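Long-range contacts in DsbA-like disulfide oxidoreductase (Wolbachia endosymbiont of Drosophila melanogaster, PDB 6EEZ), which acts as a DsbA-like disulfide isomerase, a homotrimer that exchanges thiols and disulfides through a thioredoxin-family domain: residues V8-I13 / I164-F169; I36-L41 / I67-P72; K56-D61 / V177-V182. All blocks are in the same frame, centred on the assembly; numbering follows the deposited sequence.

Contact 1. Residues V8-I13 / I164-F169; sequences VTKSKI and IGDSLF
Two flat groups of Asp166, its peptide link to Ser167 and its carboxylate, face Ile13 and Lys10 of helix 3-15. Over one face of the peptide stands Ile13 CD1, almost straight above Asp166 C at 3.6 Å, while the CG2 branch of the same residue rests 3.6 Å from Gly165 O. The carboxylate meets the stem of Lys10 at one oxygen, Asp166 OD2, which lies 3.6 Å from Lys10 CD. The stem runs out from the helix with CG anti to the backbone N (chi1 178°) and then bends at its last torsion, leaving Lys10 NZ 5.2 Å from Asp166 OD2, too far for a salt bridge. The other oxygen, OD1, is paired with Lys181. Farther along, Thr9 turns its methyl CG2 to Leu168 CB, 3.7 Å away, while its OG1 bonds back to Arg5 O within the helix. The loop touched here is a type II' turn from Ile164 to Ser167, with Gly165 at its positive-phi corner. That turn is the hairpin link between strands 161-164 and 167-170, so the N-terminal helix packs against the outer edge of the sheet, while Ile164 and Phe169 reach helix 175-185.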
loop_
_atom_site.group_PDB
_atom_site.type_symbol
_atom_site.label_atom_id
_atom_site.label_comp_id
_atom_site.label_asym_id
_atom_site.label_seq_id
_atom_site.Cartn_x
_atom_site.Cartn_y
_atom_site.Cartn_z
ATOM N N VAL A 8 -2.672 0.449 -23.421
ATOM C CA VAL A 8 -1.584 -0.448 -23.024
ATOM C C VAL A 8 -1.629 -0.715 -21.533
ATOM O O VAL A 8 -1.456 -1.860 -21.098
ATOM C CB VAL A 8 -0.196 0.130 -23.407
ATOM C CG1 VAL A 8 0.933 -0.628 -22.694
ATOM C CG2 VAL A 8 0.013 0.083 -24.938
ATOM N N THR A 9 -1.875 0.331 -20.748
ATOM C CA THR A 9 -1.985 0.182 -19.295
ATOM C C THR A 9 -3.074 -0.831 -18.912
ATOM O O THR A 9 -2.872 -1.704 -18.072
ATOM C CB THR A 9 -2.293 1.537 -18.602
ATOM O OG1 THR A 9 -1.203 2.444 -18.791
ATOM C CG2 THR A 9 -2.477 1.334 -17.126
ATOM N N LYS A 10 -4.224 -0.701 -19.555
ATOM C CA LYS A 10 -5.311 -1.639 -19.383
ATOM C C LYS A 10 -4.899 -3.095 -19.708
ATOM O O LYS A 10 -5.190 -4.010 -18.915
ATOM C CB LYS A 10 -6.477 -1.186 -20.250
ATOM C CG LYS A 10 -7.664 -2.088 -20.215
ATOM C CD LYS A 10 -8.834 -1.429 -20.908
ATOM C CE LYS A 10 -10.019 -2.379 -20.994
ATOM N NZ LYS A 10 -9.787 -3.445 -22.028
ATOM N N SER A 11 -4.215 -3.310 -20.844
ATOM C CA SER A 11 -3.694 -4.642 -21.183
ATOM C C SER A 11 -2.702 -5.159 -20.119
ATOM O O SER A 11 -2.745 -6.333 -19.753
ATOM C CB SER A 11 -3.019 -4.627 -22.566
ATOM O OG SER A 11 -3.963 -4.389 -23.616
ATOM N N LYS A 12 -1.817 -4.297 -19.617
ATOM C CA LYS A 12 -0.854 -4.736 -18.599
ATOM C C LYS A 12 -1.574 -5.131 -17.308
ATOM O O LYS A 12 -1.257 -6.153 -16.707
ATOM C CB LYS A 12 0.197 -3.656 -18.270
ATOM C CG LYS A 12 1.266 -3.402 -19.340
ATOM C CD LYS A 12 2.343 -2.404 -18.836
ATOM C CE LYS A 12 3.519 -2.330 -19.789
ATOM N NZ LYS A 12 4.280 -1.067 -19.555
ATOM N N ILE A 13 -2.540 -4.323 -16.884
ATOM C CA ILE A 13 -3.322 -4.649 -15.688
ATOM C C ILE A 13 -3.988 -6.024 -15.879
ATOM O O ILE A 13 -3.891 -6.866 -14.998
ATOM C CB ILE A 13 -4.348 -3.526 -15.361
ATOM C CG1 ILE A 13 -3.607 -2.277 -14.865
ATOM C CG2 ILE A 13 -5.360 -3.968 -14.268
ATOM C CD1 ILE A 13 -4.478 -1.027 -14.704
ATOM N N ILE A 164 -6.889 1.691 -10.033
ATOM C CA ILE A 164 -8.307 1.424 -9.802
ATOM C C ILE A 164 -8.914 0.870 -11.085
ATOM O O ILE A 164 -8.925 1.552 -12.101
ATOM C CB ILE A 164 -9.083 2.694 -9.402
ATOM C CG1 ILE A 164 -8.404 3.416 -8.229
ATOM C CG2 ILE A 164 -10.508 2.349 -9.082
ATOM C CD1 ILE A 164 -9.049 4.794 -7.890
ATOM N N GLY A 165 -9.454 -0.342 -11.016
ATOM C CA GLY A 165 -10.090 -0.954 -12.161
ATOM C C GLY A 165 -9.064 -1.174 -13.274
ATOM O O GLY A 165 -8.097 -1.907 -13.072
ATOM N N ASP A 166 -9.252 -0.508 -14.414
ATOM C CA ASP A 166 -8.340 -0.637 -15.551
ATOM C C ASP A 166 -7.489 0.612 -15.733
ATOM O O ASP A 166 -6.869 0.797 -16.791
ATOM C CB ASP A 166 -9.122 -0.929 -16.840
ATOM C CG ASP A 166 -10.158 0.133 -17.155
ATOM O OD1 ASP A 166 -10.375 1.034 -16.310
ATOM O OD2 ASP A 166 -10.778 0.053 -18.247
ATOM N N SER A 167 -7.446 1.440 -14.690
ATOM C CA SER A 167 -6.726 2.707 -14.707
ATOM C C SER A 167 -5.557 2.772 -13.732
ATOM O O SER A 167 -5.545 2.125 -12.693
ATOM C CB SER A 167 -7.685 3.845 -14.392
ATOM O OG SER A 167 -8.683 3.941 -15.393
ATOM N N LEU A 168 -4.569 3.586 -14.064
ATOM C CA LEU A 168 -3.392 3.694 -13.222
ATOM C C LEU A 168 -3.096 5.167 -13.066
ATOM O O LEU A 168 -2.880 5.870 -14.050
ATOM C CB LEU A 168 -2.217 2.905 -13.825
ATOM C CG LEU A 168 -1.026 2.577 -12.909
ATOM C CD1 LEU A 168 -0.202 1.402 -13.438
ATOM C CD2 LEU A 168 -0.181 3.767 -12.792
ATOM N N PHE A 169 -3.149 5.616 -11.807
ATOM C CA PHE A 169 -2.921 7.015 -11.430
ATOM C C PHE A 169 -1.553 7.170 -10.778
ATOM O O PHE A 169 -1.251 6.474 -9.824
ATOM C CB PHE A 169 -4.012 7.489 -10.474
ATOM C CG PHE A 169 -5.391 7.442 -11.065
ATOM C CD1 PHE A 169 -5.862 8.485 -11.845
ATOM C CD2 PHE A 169 -6.201 6.349 -10.853
ATOM C CE1 PHE A 169 -7.123 8.442 -12.390
ATOM C CE2 PHE A 169 -7.467 6.299 -11.396
ATOM C CZ PHE A 169 -7.928 7.352 -12.166
#

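Contact 2. Residues I36-L41 / I67-P72; sequences IAVGFL and IFRDAP
Strands 36-41 and 67-70 run parallel, 21° apart, and 67-72 alternately gives and takes backbone hydrogen bonds: Ile67 N, Arg69 N and Ala71 N donate to Ala37 O, Gly39 O and Leu41 O, and Ile67 O and Arg69 O accept from Gly39 N and Leu41 N. This pairing closes the beta-alpha-beta unit of the thioredoxin fold, and the Leu41 side chain touches the CxxC motif, whose Cys45 and Cys48 form a disulfide. Val38, Phe40, Ile67 and the carbon stem of Arg69 share one face of the sheet, and Ile36 CG2 touches Ile67 CD1 at 3.8 Å. Val38 CG1 lies alongside Arg69 CG at 3.9 Å. Phe40 and Arg69 point the same way: the arginine's CB lies over one face of the ring, 3.5 Å from Phe40 CD2, and its CG makes a CH-pi contact 4.1 Å from the Phe40 ring centroid. A bend at chi2 (-57°) then carries the guanidinium away, its plane 47° from the ring, to a hydrogen bond with Ser147 and a cation-pi contact with Tyr25. On the reverse side of the sheet Gly39 leaves only backbone beside Phe68. At the C-terminal end one water donates to both Leu41 O and Asp70 OD1, at 2.9 Å each, while Asp70 OD2 bonds to Tyr96. Leu41 O thus accepts from two donors, Ala71 N and the water. The arginine takes part in this buried contact as hydrocarbon, and the polar ends of Arg69 and Asp70 OD2 are satisfied by partners beyond the two strands.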
loop_
_atom_site.group_PDB
_atom_site.type_symbol
_atom_site.label_atom_id
_atom_site.label_comp_id
_atom_site.label_asym_id
_atom_site.label_seq_id
_atom_site.Cartn_x
_atom_site.Cartn_y
_atom_site.Cartn_z
ATOM N N ILE A 36 -11.973 -2.358 -6.971
ATOM C CA ILE A 36 -10.812 -2.628 -6.155
ATOM C C ILE A 36 -9.684 -1.657 -6.494
ATOM O O ILE A 36 -9.254 -1.562 -7.648
ATOM C CB ILE A 36 -10.354 -4.082 -6.365
ATOM C CG1 ILE A 36 -11.506 -5.033 -6.014
ATOM C CG2 ILE A 36 -9.100 -4.399 -5.580
ATOM C CD1 ILE A 36 -11.248 -6.461 -6.361
ATOM N N ALA A 37 -9.227 -0.921 -5.491
ATOM C CA ALA A 37 -8.084 -0.044 -5.659
ATOM C C ALA A 37 -6.843 -0.744 -5.119
ATOM O O ALA A 37 -6.929 -1.479 -4.136
ATOM C CB ALA A 37 -8.321 1.267 -4.951
ATOM N N VAL A 38 -5.698 -0.537 -5.767
ATOM C CA VAL A 38 -4.439 -1.117 -5.315
ATOM C C VAL A 38 -3.352 -0.044 -5.244
ATOM O O VAL A 38 -2.901 0.474 -6.274
ATOM C CB VAL A 38 -3.988 -2.259 -6.232
ATOM C CG1 VAL A 38 -2.850 -3.017 -5.595
ATOM C CG2 VAL A 38 -5.169 -3.206 -6.561
ATOM N N GLY A 39 -2.937 0.291 -4.018
ATOM C CA GLY A 39 -2.047 1.424 -3.787
ATOM C C GLY A 39 -0.629 0.945 -3.567
ATOM O O GLY A 39 -0.425 -0.042 -2.864
ATOM N N PHE A 40 0.332 1.619 -4.206
ATOM C CA PHE A 40 1.766 1.289 -4.092
ATOM C C PHE A 40 2.519 2.447 -3.457
ATOM O O PHE A 40 2.556 3.531 -4.023
ATOM C CB PHE A 40 2.369 0.965 -5.462
ATOM C CG PHE A 40 1.807 -0.277 -6.104
ATOM C CD1 PHE A 40 0.606 -0.232 -6.785
ATOM C CD2 PHE A 40 2.489 -1.484 -6.028
ATOM C CE1 PHE A 40 0.090 -1.366 -7.394
ATOM C CE2 PHE A 40 1.987 -2.617 -6.612
ATOM C CZ PHE A 40 0.775 -2.560 -7.311
ATOM N N LEU A 41 3.120 2.201 -2.289
ATOM C CA LEU A 41 3.675 3.259 -1.428
ATOM C C LEU A 41 5.027 2.885 -0.801
ATOM O O LEU A 41 5.294 1.730 -0.496
ATOM C CB LEU A 41 2.678 3.604 -0.300
ATOM C CG LEU A 41 1.688 4.757 -0.567
ATOM C CD1 LEU A 41 0.546 4.470 -1.631
ATOM C CD2 LEU A 41 1.076 5.229 0.752
ATOM N N ILE A 67 -6.389 -2.361 -1.525
ATOM C CA ILE A 67 -5.271 -3.243 -1.210
ATOM C C ILE A 67 -4.000 -2.406 -1.065
ATOM O O ILE A 67 -3.778 -1.488 -1.843
ATOM C CB ILE A 67 -5.097 -4.310 -2.302
ATOM C CG1 ILE A 67 -6.371 -5.132 -2.400
ATOM C CG2 ILE A 67 -3.883 -5.202 -2.032
ATOM C CD1 ILE A 67 -6.389 -6.092 -3.543
ATOM N N PHE A 68 -3.182 -2.726 -0.065
ATOM C CA PHE A 68 -1.943 -1.984 0.238
ATOM C C PHE A 68 -0.733 -2.778 -0.208
ATOM O O PHE A 68 -0.493 -3.891 0.283
ATOM C CB PHE A 68 -1.820 -1.685 1.732
ATOM C CG PHE A 68 -2.955 -0.864 2.286
ATOM C CD1 PHE A 68 -2.969 0.518 2.148
ATOM C CD2 PHE A 68 -4.007 -1.480 2.938
ATOM C CE1 PHE A 68 -4.019 1.286 2.661
ATOM C CE2 PHE A 68 -5.073 -0.717 3.462
ATOM C CZ PHE A 68 -5.069 0.668 3.306
ATOM N N ARG A 69 0.013 -2.209 -1.157
ATOM C CA ARG A 69 1.281 -2.786 -1.584
ATOM C C ARG A 69 2.463 -1.987 -1.099
ATOM O O ARG A 69 2.733 -0.897 -1.576
ATOM C CB ARG A 69 1.323 -2.893 -3.094
ATOM C CG ARG A 69 0.371 -3.926 -3.587
ATOM C CD ARG A 69 0.693 -5.261 -2.953
ATOM N NE ARG A 69 0.211 -6.321 -3.804
ATOM C CZ ARG A 69 0.939 -7.035 -4.650
ATOM N NH1 ARG A 69 2.241 -6.870 -4.750
ATOM N NH2 ARG A 69 0.338 -7.959 -5.365
ATOM N N ASP A 70 3.152 -2.562 -0.125
ATOM C CA ASP A 70 4.329 -1.958 0.465
ATOM C C ASP A 70 5.483 -2.170 -0.500
ATOM O O ASP A 70 5.931 -3.304 -0.685
ATOM C CB ASP A 70 4.613 -2.578 1.836
ATOM C CG ASP A 70 3.640 -2.101 2.894
ATOM O OD1 ASP A 70 3.697 -0.908 3.260
ATOM O OD2 ASP A 70 2.796 -2.903 3.338
ATOM N N ALA A 71 5.931 -1.088 -1.128
ATOM C CA ALA A 71 6.950 -1.173 -2.185
ATOM C C ALA A 71 8.119 -0.276 -1.848
ATOM O O ALA A 71 8.327 0.755 -2.490
ATOM C CB ALA A 71 6.362 -0.792 -3.522
ATOM N N PRO A 72 8.882 -0.654 -0.818
ATOM C CA PRO A 72 10.045 0.130 -0.407
ATOM C C PRO A 72 11.109 0.174 -1.513
ATOM O O PRO A 72 11.562 -0.893 -1.957
ATOM C CB PRO A 72 10.543 -0.617 0.829
ATOM C CG PRO A 72 10.073 -2.015 0.627
ATOM C CD PRO A 72 8.754 -1.901 -0.044
HETATM O O HOH W 1 5.921 0.564 2.115
#

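Contact 3. Residues K56-D61 / V177-V182; sequences KQLIND and VLRKKV
Leu58 fills the tight side of this helix pair, its two methyls spread over Leu178 and the stem of Arg179. Leu58 CD1 lies 3.8 Å from Arg179 CG and Leu58 CD2 4.0 Å from Leu178 CD1, the two leucine side chains crossing at about a right angle. Leu58 reaches across because its CG stands anti to the backbone N (chi1 -161°). Val182 closes this buried patch more loosely, its CG2 lying 4.5 Å from Leu58 CD1, and Ile64 touches both Leu58 and Val182 from the following loop. The other side faces outward and is polar. Here Arg179, extended from CG to NE, passes Leu58 in the opposite direction and grips the Asp61 carboxylate side-on with two nitrogens. Arg179 NE gives the shorter bond, 2.9 Å to Asp61 OD2, and Arg179 NH2 a longer and more bent one, 3.2 Å to Asp61 OD1. Both oxygens use their syn lone pairs, yet the planes of the two groups are 33° apart, so the salt bridge is twisted rather than flat. Asp61 OD1 also lies 2.9 Å from Gln57 O, two acceptors close together; the positive guanidinium probably eases that proximity. Gln57 adds little beyond its CB, 4.0 Å from Arg179 NH2, on the solvent side. The axes of 56-60 and 177-182 come no closer than 10.9 Å and run 23° from parallel, so side chains rather than backbones make the contact. Helix 52-60, in the chain after the CxxC disulfide, and the C-terminal helix 175-185 thus pack side by side on one face of the central sheet, the arrangement expected of the thioredoxin fold, with apolar residues inward and an ion pair at the surface.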
loop_
_atom_site.group_PDB
_atom_site.type_symbol
_atom_site.label_atom_id
_atom_site.label_comp_id
_atom_site.label_asym_id
_atom_site.label_seq_id
_atom_site.Cartn_x
_atom_site.Cartn_y
_atom_site.Cartn_z
ATOM N N LYS A 56 -7.201 7.542 3.159
ATOM C CA LYS A 56 -8.139 7.330 4.254
ATOM C C LYS A 56 -9.571 7.693 3.836
ATOM O O LYS A 56 -10.484 6.895 4.004
ATOM C CB LYS A 56 -7.716 8.138 5.478
ATOM C CG LYS A 56 -8.434 7.752 6.730
ATOM C CD LYS A 56 -7.889 8.541 7.875
ATOM C CE LYS A 56 -8.662 8.314 9.137
ATOM N NZ LYS A 56 -7.927 8.949 10.261
ATOM N N GLN A 57 -9.762 8.880 3.267
ATOM C CA GLN A 57 -11.086 9.317 2.856
ATOM C C GLN A 57 -11.669 8.433 1.750
ATOM O O GLN A 57 -12.859 8.125 1.777
ATOM C CB GLN A 57 -11.046 10.788 2.421
ATOM C CG GLN A 57 -10.862 11.733 3.605
ATOM C CD GLN A 57 -10.668 13.182 3.213
ATOM O OE1 GLN A 57 -10.480 13.501 2.047
ATOM N NE2 GLN A 57 -10.707 14.070 4.198
ATOM N N LEU A 58 -10.840 8.002 0.799
ATOM C CA LEU A 58 -11.317 7.192 -0.324
ATOM C C LEU A 58 -11.796 5.839 0.165
ATOM O O LEU A 58 -12.798 5.311 -0.319
ATOM C CB LEU A 58 -10.223 7.012 -1.368
ATOM C CG LEU A 58 -10.694 6.592 -2.765
ATOM C CD1 LEU A 58 -11.486 7.731 -3.424
ATOM C CD2 LEU A 58 -9.478 6.169 -3.629
ATOM N N ILE A 59 -11.069 5.290 1.137
ATOM C CA ILE A 59 -11.465 4.063 1.822
ATOM C C ILE A 59 -12.781 4.264 2.618
ATOM O O ILE A 59 -13.688 3.434 2.538
ATOM C CB ILE A 59 -10.292 3.574 2.736
ATOM C CG1 ILE A 59 -9.146 3.029 1.861
ATOM C CG2 ILE A 59 -10.726 2.490 3.684
ATOM C CD1 ILE A 59 -7.920 2.595 2.627
ATOM N N ASN A 60 -12.911 5.379 3.336
ATOM C CA ASN A 60 -14.053 5.584 4.233
ATOM C C ASN A 60 -15.336 5.902 3.460
ATOM O O ASN A 60 -16.427 5.649 3.961
ATOM C CB ASN A 60 -13.746 6.696 5.253
ATOM C CG ASN A 60 -14.745 6.737 6.406
ATOM O OD1 ASN A 60 -15.195 5.688 6.899
ATOM N ND2 ASN A 60 -15.101 7.950 6.848
ATOM N N ASP A 61 -15.211 6.444 2.247
ATOM C CA ASP A 61 -16.351 6.542 1.314
ATOM C C ASP A 61 -17.194 5.252 1.213
ATOM O O ASP A 61 -18.378 5.310 0.909
ATOM C CB ASP A 61 -15.866 6.896 -0.097
ATOM C CG ASP A 61 -15.348 8.311 -0.204
ATOM O OD1 ASP A 61 -15.402 9.044 0.807
ATOM O OD2 ASP A 61 -14.886 8.683 -1.307
ATOM N N VAL A 177 -10.563 13.186 -8.585
ATOM C CA VAL A 177 -10.357 12.378 -9.787
ATOM C C VAL A 177 -10.540 10.918 -9.456
ATOM O O VAL A 177 -11.197 10.170 -10.185
ATOM C CB VAL A 177 -8.972 12.603 -10.370
ATOM C CG1 VAL A 177 -8.683 11.623 -11.536
ATOM C CG2 VAL A 177 -8.843 14.037 -10.812
ATOM N N LEU A 178 -9.952 10.515 -8.344
ATOM C CA LEU A 178 -10.117 9.166 -7.855
ATOM C C LEU A 178 -11.588 8.869 -7.558
ATOM O O LEU A 178 -12.082 7.797 -7.891
ATOM C CB LEU A 178 -9.266 8.949 -6.609
ATOM C CG LEU A 178 -7.757 9.190 -6.767
ATOM C CD1 LEU A 178 -7.085 8.871 -5.439
ATOM C CD2 LEU A 178 -7.087 8.367 -7.907
ATOM N N ARG A 179 -12.301 9.828 -6.976
ATOM C CA ARG A 179 -13.704 9.598 -6.599
ATOM C C ARG A 179 -14.631 9.434 -7.812
ATOM O O ARG A 179 -15.551 8.619 -7.786
ATOM C CB ARG A 179 -14.225 10.742 -5.704
ATOM C CG ARG A 179 -13.867 10.573 -4.226
ATOM C CD ARG A 179 -14.376 11.711 -3.360
ATOM N NE ARG A 179 -14.254 11.395 -1.930
ATOM C CZ ARG A 179 -14.331 12.294 -0.947
ATOM N NH1 ARG A 179 -14.522 13.573 -1.235
ATOM N NH2 ARG A 179 -14.196 11.915 0.317
ATOM N N LYS A 180 -14.393 10.225 -8.851
ATOM C CA LYS A 180 -15.157 10.140 -10.086
ATOM C C LYS A 180 -14.927 8.785 -10.782
ATOM O O LYS A 180 -15.868 8.175 -11.292
ATOM C CB LYS A 180 -14.779 11.307 -11.015
ATOM C CG LYS A 180 -15.424 11.266 -12.408
ATOM C CD LYS A 180 -15.204 12.560 -13.204
ATOM C CE LYS A 180 -14.446 12.303 -14.522
ATOM N NZ LYS A 180 -14.564 13.436 -15.498
ATOM N N LYS A 181 -13.679 8.315 -10.802
ATOM C CA LYS A 181 -13.385 7.012 -11.385
ATOM C C LYS A 181 -14.071 5.907 -10.602
ATOM O O LYS A 181 -14.663 5.003 -11.185
ATOM C CB LYS A 181 -11.884 6.754 -11.430
ATOM C CG LYS A 181 -11.508 5.393 -12.009
ATOM C CD LYS A 181 -11.755 5.289 -13.503
ATOM C CE LYS A 181 -11.417 3.879 -13.980
ATOM N NZ LYS A 181 -11.386 3.646 -15.463
ATOM N N VAL A 182 -13.989 5.973 -9.280
ATOM C CA VAL A 182 -14.700 5.016 -8.429
ATOM C C VAL A 182 -16.207 5.012 -8.674
ATOM O O VAL A 182 -16.829 3.961 -8.664
ATOM C CB VAL A 182 -14.466 5.308 -6.947
ATOM C CG1 VAL A 182 -15.476 4.529 -6.064
ATOM C CG2 VAL A 182 -13.055 4.969 -6.572
#

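In the fold
Contact 2 is the core of the fold, its centre about 3 Å from that of the chain; contacts 1 and 3 lie about 17 and 15 Å out. Contacts 1 and 2 reach the same sheet, one at its edge hairpin and the other at its central strands, and Ile164 meets Ala37 between them. Contact 3 joins two helices beside that sheet, with Ile59 packing on Phe68 of contact 2. Lys181 is the charged tie between contacts 1 and 3, bonding Ser167 OG as well as Asp166, and Phe169 packs against Val177 and Leu178. Backbone bonding dominates inside, side-chain packing with a salt bridge marks 56-61/177-182, and mainly van der Waals contact holds 8-13/164-169.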